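Local coordinates for uncharacterized protein (Pseudomonas aeruginosa, PDB 4O5P), which is a type VI secretion phospholipase effector, probably hydrolysing the membrane phospholipids of target cells, at residues F276-L288 with A296-L308. Residues are numbered along the deposited sequence; the frame is centred on the assembly and turned at random.
Sequences FLGLFDTVAAVGL and AGHMDWADDTMRL
The imidazole of H298 approaches A284 obliquely, its ND1 3.9 Å from A284 CB, while the indole of W301 receives M299 CB and A302 CB on one face, both displaced toward the rim. The W301 side chain also touches E143 and I146 of helix 139-162. These groups belong to an α/β-hydrolase domain. Strand 270-280 of its central sheet ends just before D281, which is hydrogen-bonded to H379, consistent with the acid of a Ser-His-Asp triad. The chain then runs on to meet strand 294-299, the edge of a separate antiparallel sheet.

The meeting is an isolated bridge between A285 and H298 with the bond pattern of an antiparallel non-hydrogen-bonded pair. M299 N donates to A284 O over 2.9 Å, almost straight at 170° and in the carbonyl plane. G297 contributes its carbonyl oxygen, which takes the hydrogen of V286 N at 3.0 Å. CA-H...O contacts from H298 CA to A284 O and from A285 CA to G297 O reinforce the bridge. Small side chains suit the crossing, where the methyls A285 CB and A296 CB meet at 4.1 Å.

A284 is buried, its methyl small enough to fit against both A302 CB and M306 SE, each 3.8 Å away. The bend of selenomethionine M306 at chi2, together with chi1, brings its selenium to A284 CB and to T282 CG2, just beyond D281. Nearer the start of the strand, the branched ends of L277 and L308 supply apolar contact through their CD2 atoms.

The other selenomethionine, M299, stays extended beyond CG (chi2 167°, chi3 172°) and slides alongside V286, where its flexible, unbranched chain follows the backbone until CE lies 3.5 Å from A285 O, the oxygen that accepts a hydrogen bond from R238 NE.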
loop_
_atom_site.group_PDB
_atom_site.type_symbol
_atom_site.label_atom_id
_atom_site.label_comp_id
_atom_site.label_asym_id
_atom_site.label_seq_id
_atom_site.Cartn_x
_atom_site.Cartn_y
_atom_site.Cartn_z
ATOM N N PHE A 276 7.414 -0.905 17.571
ATOM C CA PHE A 276 6.986 -1.937 16.620
ATOM C C PHE A 276 6.432 -1.348 15.314
ATOM O O PHE A 276 5.559 -0.487 15.329
ATOM C CB PHE A 276 5.930 -2.850 17.263
ATOM C CG PHE A 276 5.521 -4.024 16.394
ATOM C CD1 PHE A 276 6.251 -5.213 16.417
ATOM C CD2 PHE A 276 4.417 -3.933 15.551
ATOM C CE1 PHE A 276 5.880 -6.299 15.612
ATOM C CE2 PHE A 276 4.040 -4.998 14.744
ATOM C CZ PHE A 276 4.768 -6.184 14.776
ATOM N N LEU A 277 6.954 -1.822 14.188
ATOM C CA LEU A 277 6.462 -1.419 12.881
ATOM C C LEU A 277 5.968 -2.690 12.170
ATOM O O LEU A 277 6.765 -3.575 11.831
ATOM C CB LEU A 277 7.592 -0.748 12.092
ATOM C CG LEU A 277 7.339 -0.205 10.688
ATOM C CD1 LEU A 277 6.317 0.942 10.737
ATOM C CD2 LEU A 277 8.668 0.259 10.105
ATOM N N GLY A 278 4.655 -2.812 12.005
ATOM C CA GLY A 278 4.088 -4.013 11.400
ATOM C C GLY A 278 3.505 -3.718 10.031
ATOM O O GLY A 278 2.576 -2.920 9.910
ATOM N N LEU A 279 4.028 -4.389 9.008
ATOM C CA LEU A 279 3.680 -4.082 7.627
ATOM C C LEU A 279 3.142 -5.291 6.852
ATOM O O LEU A 279 3.682 -6.399 6.928
ATOM C CB LEU A 279 4.897 -3.532 6.894
ATOM C CG LEU A 279 5.714 -2.461 7.599
ATOM C CD1 LEU A 279 7.018 -2.276 6.836
ATOM C CD2 LEU A 279 4.919 -1.171 7.696
ATOM N N PHE A 280 2.059 -5.070 6.117
ATOM C CA PHE A 280 1.500 -6.098 5.255
ATOM C C PHE A 280 1.750 -5.658 3.816
ATOM O O PHE A 280 1.192 -4.630 3.395
ATOM C CB PHE A 280 -0.020 -6.204 5.452
ATOM C CG PHE A 280 -0.453 -6.640 6.831
ATOM C CD1 PHE A 280 -0.669 -7.991 7.104
ATOM C CD2 PHE A 280 -0.706 -5.709 7.831
ATOM C CE1 PHE A 280 -1.099 -8.408 8.348
ATOM C CE2 PHE A 280 -1.145 -6.119 9.089
ATOM C CZ PHE A 280 -1.339 -7.472 9.353
ATOM N N ASP A 281 2.602 -6.393 3.094
ATOM C CA ASP A 281 2.727 -6.273 1.621
ATOM C C ASP A 281 2.823 -4.844 1.124
ATOM O O ASP A 281 1.886 -4.351 0.505
ATOM C CB ASP A 281 1.538 -6.964 0.933
ATOM C CG ASP A 281 1.887 -7.528 -0.422
ATOM O OD1 ASP A 281 2.904 -8.241 -0.522
ATOM O OD2 ASP A 281 1.150 -7.273 -1.402
ATOM N N THR A 282 3.953 -4.182 1.407
ATOM C CA THR A 282 4.162 -2.782 1.049
ATOM C C THR A 282 4.061 -2.521 -0.450
ATOM O O THR A 282 4.755 -3.169 -1.232
ATOM C CB THR A 282 5.562 -2.321 1.455
ATOM O OG1 THR A 282 5.749 -2.545 2.851
ATOM C CG2 THR A 282 5.764 -0.841 1.132
ATOM N N VAL A 283 3.215 -1.562 -0.837
ATOM C CA VAL A 283 3.125 -1.126 -2.237
ATOM C C VAL A 283 3.226 0.384 -2.282
ATOM O O VAL A 283 2.417 1.065 -1.678
ATOM C CB VAL A 283 1.802 -1.550 -2.891
ATOM C CG1 VAL A 283 1.664 -0.899 -4.283
ATOM C CG2 VAL A 283 1.713 -3.079 -2.974
ATOM N N ALA A 284 4.227 0.911 -2.982
ATOM C CA ALA A 284 4.536 2.341 -2.900
ATOM C C ALA A 284 4.248 3.040 -4.212
ATOM O O ALA A 284 4.626 4.207 -4.410
ATOM C CB ALA A 284 5.999 2.546 -2.505
ATOM N N ALA A 285 3.550 2.328 -5.090
ATOM C CA ALA A 285 3.400 2.741 -6.483
ATOM C C ALA A 285 2.375 3.830 -6.639
ATOM O O ALA A 285 1.353 3.835 -5.947
ATOM C CB ALA A 285 2.992 1.538 -7.364
ATOM N N VAL A 286 2.645 4.738 -7.568
ATOM C CA VAL A 286 1.626 5.659 -8.044
ATOM C C VAL A 286 0.427 4.851 -8.566
ATOM O O VAL A 286 0.597 3.760 -9.132
ATOM C CB VAL A 286 2.193 6.587 -9.144
ATOM C CG1 VAL A 286 2.454 5.818 -10.443
ATOM C CG2 VAL A 286 1.277 7.767 -9.370
ATOM N N GLY A 287 -0.778 5.373 -8.332
ATOM C CA GLY A 287 -2.010 4.689 -8.681
ATOM C C GLY A 287 -2.312 4.911 -10.145
ATOM O O GLY A 287 -2.715 6.004 -10.552
ATOM N N LEU A 288 -2.126 3.858 -10.933
ATOM C CA LEU A 288 -2.089 3.989 -12.371
ATOM C C LEU A 288 -3.084 3.047 -13.041
ATOM O O LEU A 288 -2.697 2.209 -13.858
ATOM C CB LEU A 288 -0.678 3.674 -12.847
ATOM C CG LEU A 288 -0.159 4.473 -14.024
ATOM C CD1 LEU A 288 0.065 5.905 -13.583
ATOM C CD2 LEU A 288 1.111 3.843 -14.582
ATOM N N ALA A 296 4.124 0.972 -13.247
ATOM C CA ALA A 296 4.155 2.037 -12.235
ATOM C C ALA A 296 5.383 1.954 -11.324
ATOM O O ALA A 296 5.804 0.863 -10.910
ATOM C CB ALA A 296 2.874 1.993 -11.396
ATOM N N GLY A 297 5.966 3.109 -11.013
ATOM C CA GLY A 297 7.022 3.173 -10.024
ATOM C C GLY A 297 6.533 3.956 -8.821
ATOM O O GLY A 297 5.340 4.257 -8.723
ATOM N N HIS A 298 7.452 4.303 -7.923
ATOM C CA HIS A 298 7.118 4.990 -6.667
ATOM C C HIS A 298 6.383 6.319 -6.790
ATOM O O HIS A 298 6.686 7.139 -7.664
ATOM C CB HIS A 298 8.386 5.294 -5.871
ATOM C CG HIS A 298 9.148 4.091 -5.421
ATOM N ND1 HIS A 298 8.608 2.821 -5.390
ATOM C CD2 HIS A 298 10.426 3.965 -4.995
ATOM C CE1 HIS A 298 9.522 1.968 -4.967
ATOM N NE2 HIS A 298 10.632 2.638 -4.714
HETATM N N MSE A 299 5.449 6.543 -5.867
HETATM C CA MSE A 299 4.990 7.896 -5.555
HETATM C C MSE A 299 6.212 8.713 -5.123
HETATM O O MSE A 299 7.166 8.166 -4.535
HETATM C CB MSE A 299 3.937 7.862 -4.439
HETATM C CG MSE A 299 2.586 7.365 -4.917
HETATM SE SE MSE A 299 1.333 6.937 -3.462
HETATM C CE MSE A 299 -0.244 6.639 -4.558
ATOM N N ASP A 300 6.186 10.013 -5.403
ATOM C CA ASP A 300 7.367 10.847 -5.174
ATOM C C ASP A 300 7.878 10.799 -3.721
ATOM O O ASP A 300 9.096 10.738 -3.485
ATOM C CB ASP A 300 7.155 12.291 -5.677
ATOM C CG ASP A 300 5.909 12.954 -5.103
ATOM O OD1 ASP A 300 5.355 12.470 -4.091
ATOM O OD2 ASP A 300 5.475 13.986 -5.663
ATOM N N TRP A 301 6.964 10.773 -2.751
ATOM C CA TRP A 301 7.406 10.811 -1.352
ATOM C C TRP A 301 8.092 9.516 -0.921
ATOM O O TRP A 301 8.810 9.485 0.094
ATOM C CB TRP A 301 6.243 11.146 -0.420
ATOM C CG TRP A 301 5.026 10.304 -0.620
ATOM C CD1 TRP A 301 3.906 10.650 -1.312
ATOM C CD2 TRP A 301 4.800 8.980 -0.125
ATOM N NE1 TRP A 301 2.994 9.627 -1.278
ATOM C CE2 TRP A 301 3.519 8.589 -0.546
ATOM C CE3 TRP A 301 5.559 8.085 0.644
ATOM C CZ2 TRP A 301 2.978 7.336 -0.248
ATOM C CZ3 TRP A 301 5.023 6.848 0.944
ATOM C CH2 TRP A 301 3.741 6.485 0.505
ATOM N N ALA A 302 7.865 8.459 -1.704
ATOM C CA ALA A 302 8.337 7.113 -1.390
ATOM C C ALA A 302 9.767 6.843 -1.848
ATOM O O ALA A 302 10.410 5.911 -1.340
ATOM C CB ALA A 302 7.401 6.060 -1.995
ATOM N N ASP A 303 10.246 7.630 -2.816
ATOM C CA ASP A 303 11.629 7.519 -3.289
ATOM C C ASP A 303 12.576 7.691 -2.118
ATOM O O ASP A 303 12.453 8.657 -1.355
ATOM C CB ASP A 303 11.914 8.576 -4.344
ATOM C CG ASP A 303 11.150 8.334 -5.618
ATOM O OD1 ASP A 303 11.210 7.205 -6.140
ATOM O OD2 ASP A 303 10.480 9.265 -6.100
ATOM N N ASP A 304 13.492 6.740 -1.964
ATOM C CA ASP A 304 14.482 6.754 -0.878
ATOM C C ASP A 304 13.905 6.813 0.539
ATOM O O ASP A 304 14.631 7.063 1.498
ATOM C CB ASP A 304 15.506 7.869 -1.089
ATOM C CG ASP A 304 16.271 7.713 -2.393
ATOM O OD1 ASP A 304 16.223 6.613 -3.000
ATOM O OD2 ASP A 304 16.930 8.690 -2.810
ATOM N N THR A 305 12.612 6.547 0.678
ATOM C CA THR A 305 11.984 6.517 2.000
ATOM C C THR A 305 11.365 5.151 2.352
ATOM O O THR A 305 10.754 4.980 3.403
ATOM C CB THR A 305 10.960 7.663 2.171
ATOM O OG1 THR A 305 9.974 7.591 1.137
ATOM C CG2 THR A 305 11.667 9.023 2.086
HETATM N N MSE A 306 11.533 4.165 1.482
HETATM C CA MSE A 306 11.041 2.835 1.802
HETATM C C MSE A 306 12.049 2.085 2.657
HETATM O O MSE A 306 11.695 1.189 3.430
HETATM C CB MSE A 306 10.751 2.051 0.521
HETATM C CG MSE A 306 9.586 2.634 -0.294
HETATM SE SE MSE A 306 7.960 2.638 0.788
HETATM C CE MSE A 306 8.000 4.505 1.326
ATOM N N ARG A 307 13.316 2.432 2.471
ATOM C CA ARG A 307 14.409 1.848 3.235
ATOM C C ARG A 307 14.139 2.054 4.722
ATOM O O ARG A 307 13.910 3.190 5.155
ATOM C CB ARG A 307 15.694 2.571 2.848
ATOM C CG ARG A 307 16.947 1.933 3.348
ATOM C CD ARG A 307 18.122 2.920 3.257
ATOM N NE ARG A 307 19.217 2.405 4.061
ATOM C CZ ARG A 307 20.097 1.514 3.620
ATOM N NH1 ARG A 307 20.025 1.073 2.360
ATOM N NH2 ARG A 307 21.052 1.074 4.431
ATOM N N LEU A 308 14.139 0.979 5.508
ATOM C CA LEU A 308 13.811 1.126 6.927
ATOM C C LEU A 308 14.868 2.020 7.604
ATOM O O LEU A 308 15.995 2.121 7.110
ATOM C CB LEU A 308 13.716 -0.235 7.616
ATOM C CG LEU A 308 12.613 -1.248 7.281
ATOM C CD1 LEU A 308 12.790 -2.461 8.165
ATOM C CD2 LEU A 308 11.209 -0.711 7.477
#